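Local coordinates for protein formate oxidase (Aspergillus oryzae, PDB 5ZU2) that probably oxidises formate with FAD, as a GMC-family oxidoreductase whose flavin can be converted to 8-formyl-FAD, at residues A[402-407]-A[507-512]. The protein carries 1 engineered substitution. Numbering follows the deposited sequence.
Sequences TAFQWH and TAFHPT. With FAD (flavin-adenine dinucleotide), chain D.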
loop_
_atom_site.group_PDB
_atom_site.type_symbol
_atom_site.label_atom_id
_atom_site.label_comp_id
_atom_site.label_asym_id
_atom_site.label_seq_id
_atom_site.Cartn_x
_atom_site.Cartn_y
_atom_site.Cartn_z
ATOM N N THR A 402 10.456 -12.596 -7.014
ATOM C CA THR A 402 10.601 -11.918 -8.303
ATOM C C THR A 402 10.052 -10.505 -8.264
ATOM O O THR A 402 10.598 -9.617 -8.916
ATOM C CB THR A 402 9.879 -12.684 -9.406
ATOM O OG1 THR A 402 8.554 -12.950 -8.960
ATOM C CG2 THR A 402 10.603 -13.995 -9.771
ATOM N N ALA A 403 8.980 -10.277 -7.504
ATOM C CA ALA A 403 8.414 -8.945 -7.378
ATOM C C ALA A 403 9.355 -7.965 -6.703
ATOM O O ALA A 403 9.067 -6.765 -6.685
ATOM C CB ALA A 403 7.118 -9.001 -6.577
ATOM N N PHE A 404 10.467 -8.435 -6.156
ATOM C CA PHE A 404 11.447 -7.550 -5.548
ATOM C C PHE A 404 12.804 -7.632 -6.222
ATOM O O PHE A 404 13.776 -7.120 -5.667
ATOM C CB PHE A 404 11.577 -7.854 -4.052
ATOM C CG PHE A 404 10.299 -7.626 -3.275
ATOM C CD1 PHE A 404 9.969 -6.357 -2.795
ATOM C CD2 PHE A 404 9.421 -8.675 -3.041
ATOM C CE1 PHE A 404 8.799 -6.144 -2.087
ATOM C CE2 PHE A 404 8.232 -8.464 -2.317
ATOM C CZ PHE A 404 7.926 -7.195 -1.854
ATOM N N GLN A 405 12.910 -8.313 -7.385
ATOM C CA GLN A 405 14.143 -8.367 -8.177
ATOM C C GLN A 405 13.776 -8.089 -9.627
ATOM O O GLN A 405 13.694 -9.005 -10.450
ATOM C CB GLN A 405 14.835 -9.729 -8.032
ATOM C CG GLN A 405 15.200 -10.039 -6.615
ATOM C CD GLN A 405 16.487 -9.355 -6.229
ATOM O OE1 GLN A 405 17.568 -9.926 -6.332
ATOM N NE2 GLN A 405 16.374 -8.102 -5.793
ATOM N N TRP A 406 13.668 -6.806 -9.956
ATOM C CA TRP A 406 13.074 -6.398 -11.228
ATOM C C TRP A 406 14.012 -6.574 -12.411
ATOM O O TRP A 406 13.525 -6.683 -13.538
ATOM C CB TRP A 406 12.611 -4.935 -11.156
ATOM C CG TRP A 406 11.387 -4.721 -10.321
ATOM C CD1 TRP A 406 10.698 -5.672 -9.601
ATOM C CD2 TRP A 406 10.720 -3.477 -10.085
ATOM N NE1 TRP A 406 9.642 -5.091 -8.947
ATOM C CE2 TRP A 406 9.629 -3.746 -9.223
ATOM C CE3 TRP A 406 10.933 -2.162 -10.520
ATOM C CZ2 TRP A 406 8.750 -2.749 -8.799
ATOM C CZ3 TRP A 406 10.062 -1.177 -10.099
ATOM C CH2 TRP A 406 8.976 -1.477 -9.247
ATOM N N HIS A 407 15.330 -6.653 -12.187
ATOM C CA HIS A 407 16.281 -6.767 -13.290
ATOM C C HIS A 407 17.162 -8.000 -13.176
ATOM O O HIS A 407 18.123 -8.127 -13.942
ATOM C CB HIS A 407 17.160 -5.513 -13.393
ATOM C CG HIS A 407 16.400 -4.282 -13.790
ATOM N ND1 HIS A 407 16.105 -3.980 -15.103
ATOM C CD2 HIS A 407 15.847 -3.292 -13.042
ATOM C CE1 HIS A 407 15.415 -2.852 -15.149
ATOM N NE2 HIS A 407 15.246 -2.414 -13.913
ATOM N N THR A 507 9.772 0.733 -5.819
ATOM C CA THR A 507 8.683 1.074 -4.916
ATOM C C THR A 507 8.450 -0.063 -3.937
ATOM O O THR A 507 8.485 -1.235 -4.310
ATOM C CB THR A 507 7.394 1.367 -5.699
ATOM O OG1 THR A 507 6.306 1.591 -4.785
ATOM C CG2 THR A 507 7.047 0.218 -6.699
ATOM N N ALA A 508 8.220 0.283 -2.675
ATOM C CA ALA A 508 7.712 -0.694 -1.719
ATOM C C ALA A 508 6.211 -0.851 -1.821
ATOM O O ALA A 508 5.624 -1.555 -0.990
ATOM C CB ALA A 508 8.094 -0.320 -0.284
ATOM N N PHE A 509 5.600 -0.204 -2.823
ATOM C CA PHE A 509 4.183 -0.324 -3.174
ATOM C C PHE A 509 3.261 0.445 -2.239
ATOM O O PHE A 509 2.112 0.041 -2.035
ATOM C CB PHE A 509 3.766 -1.800 -3.224
ATOM C CG PHE A 509 4.574 -2.634 -4.209
ATOM C CD1 PHE A 509 4.453 -2.424 -5.582
ATOM C CD2 PHE A 509 5.458 -3.609 -3.762
ATOM C CE1 PHE A 509 5.185 -3.180 -6.502
ATOM C CE2 PHE A 509 6.185 -4.362 -4.677
ATOM C CZ PHE A 509 6.051 -4.141 -6.050
ATOM N N HIS A 510 3.725 1.587 -1.705
ATOM C CA HIS A 510 2.884 2.359 -0.791
ATOM C C HIS A 510 2.588 3.789 -1.247
ATOM O O HIS A 510 2.638 4.709 -0.422
ATOM C CB HIS A 510 3.548 2.407 0.594
ATOM C CG HIS A 510 3.968 1.067 1.109
ATOM N ND1 HIS A 510 3.283 -0.089 0.811
ATOM C CD2 HIS A 510 4.989 0.698 1.913
ATOM C CE1 HIS A 510 3.868 -1.112 1.403
ATOM N NE2 HIS A 510 4.908 -0.659 2.076
ATOM N N PRO A 511 2.205 4.034 -2.501
ATOM C CA PRO A 511 2.019 5.429 -2.927
ATOM C C PRO A 511 0.794 6.079 -2.285
ATOM O O PRO A 511 -0.233 5.434 -2.078
ATOM C CB PRO A 511 1.878 5.309 -4.448
ATOM C CG PRO A 511 1.354 3.944 -4.657
ATOM C CD PRO A 511 1.952 3.093 -3.610
ATOM N N THR A 512 0.933 7.375 -1.957
ATOM C CA THR A 512 -0.062 8.163 -1.229
ATOM C C THR A 512 -0.025 9.623 -1.682
ATOM O O THR A 512 0.907 10.062 -2.358
ATOM C CB THR A 512 0.187 8.141 0.289
ATOM O OG1 THR A 512 1.372 8.917 0.571
ATOM C CG2 THR A 512 0.331 6.729 0.852
HETATM P PA FAD D . -6.845 0.667 -4.994
HETATM O O1A FAD D . -5.790 0.472 -5.988
HETATM O O2A FAD D . -6.991 -0.468 -3.991
HETATM O O5B FAD D . -8.299 0.895 -5.695
HETATM C C5B FAD D . -8.455 1.677 -6.901
HETATM C C4B FAD D . -9.542 1.024 -7.722
HETATM O O4B FAD D . -10.014 1.938 -8.743
HETATM C C3B FAD D . -9.135 -0.262 -8.445
HETATM O O3B FAD D . -10.132 -1.273 -8.338
HETATM C C2B FAD D . -9.003 0.189 -9.899
HETATM O O2B FAD D . -9.213 -0.858 -10.853
HETATM C C1B FAD D . -10.096 1.251 -9.968
HETATM N N9A FAD D . -9.904 2.207 -11.053
HETATM C C8A FAD D . -8.791 2.977 -11.246
HETATM N N7A FAD D . -8.858 3.761 -12.293
HETATM C C5A FAD D . -10.089 3.465 -12.850
HETATM C C6A FAD D . -10.753 3.957 -13.991
HETATM N N6A FAD D . -10.230 4.879 -14.807
HETATM N N1A FAD D . -11.988 3.468 -14.259
HETATM C C2A FAD D . -12.501 2.546 -13.442
HETATM N N3A FAD D . -11.966 2.001 -12.345
HETATM C C4A FAD D . -10.748 2.504 -12.101
HETATM N N1 FAD D . -0.155 -2.484 1.679
HETATM C C2 FAD D . 0.051 -3.044 2.907
HETATM O O2 FAD D . -0.386 -2.515 3.940
HETATM N N3 FAD D . 0.767 -4.245 3.010
HETATM C C4 FAD D . 1.325 -4.961 1.952
HETATM O O4 FAD D . 1.952 -6.005 2.162
HETATM C C4X FAD D . 1.088 -4.348 0.649
HETATM N N5 FAD D . 1.578 -4.944 -0.413
HETATM C C5X FAD D . 1.354 -4.364 -1.646
HETATM C C6 FAD D . 1.849 -5.009 -2.785
HETATM C C7 FAD D . 1.641 -4.484 -4.055
HETATM C C7M FAD D . 2.201 -5.206 -5.259
HETATM C C8 FAD D . 0.912 -3.287 -4.193
HETATM C C8M FAD D . 0.663 -2.690 -5.549
HETATM C C9 FAD D . 0.404 -2.647 -3.060
HETATM C C9A FAD D . 0.619 -3.174 -1.789
HETATM N N10 FAD D . 0.103 -2.568 -0.618
HETATM C C10 FAD D . 0.330 -3.118 0.616
HETATM C "C1'" FAD D . -0.605 -1.290 -0.676
HETATM C "C2'" FAD D . -2.115 -1.397 -0.586
HETATM O "O2'" FAD D . -2.566 -2.571 -1.256
HETATM C "C3'" FAD D . -2.710 -0.167 -1.272
HETATM O "O3'" FAD D . -2.072 1.020 -0.808
HETATM C "C4'" FAD D . -4.219 0.007 -1.138
HETATM O "O4'" FAD D . -4.856 -1.206 -1.552
HETATM C "C5'" FAD D . -4.663 1.222 -1.925
HETATM O "O5'" FAD D . -6.099 1.323 -1.859
HETATM P P FAD D . -6.886 2.390 -2.694
HETATM O O1P FAD D . -8.357 2.081 -2.410
HETATM O O2P FAD D . -6.298 3.734 -2.376
HETATM O O3P FAD D . -6.577 2.013 -4.201
#
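Thr507 meets Trp406 through its methyl group: CG2 lies at the edge of the indole, near the ring plane, 3.6 Å from CH2 of Trp406. With OG1 anti to the backbone N (chi1 175°), CG2 lies between the backbone N and the carbonyl carbon, and from there it meets the indole. Thr507 OG1 accepts from the backbone N of Phe509 at 2.8 Å, forming an ST turn, and is also hydrogen-bonded to Asp306. Beyond Ala508 the chain takes a left-handed conformation at Phe509, a residue of the FAD pocket, whose ring carries the flavin methyl C7M 3.5 Å above the centre of one face and the carbonyl oxygen of Thr507 over the opposite face. Its rim meets the 402-407 loop: Phe509 CE2 comes within 4.1 Å of CE1 of Phe404, Phe509 CZ abuts the edge of the indole, and Phe509 CZ lies 4.0 Å from Ala403 O, near the phenyl plane. Ala403 O takes a bent bond from Trp406 NE1 (2.9 Å, donor 59° out of the carbonyl plane), which ties the indole to its own loop, and another from Gln506 NE2. Phe509 O lies 3.3 Å from FAD C1' and is hydrogen-bonded to Arg86. His510 follows, its ring edge toward FAD C10. The contact thus joins the loop between strands 392-397 and 415-423 to that after strand 506-507. Their side chains meet through carbon atoms, apart from the backbone oxygen of Ala403 beside the Phe509 ring, so Phe509 offers the flavin methyl an apolar, laterally buttressed wall.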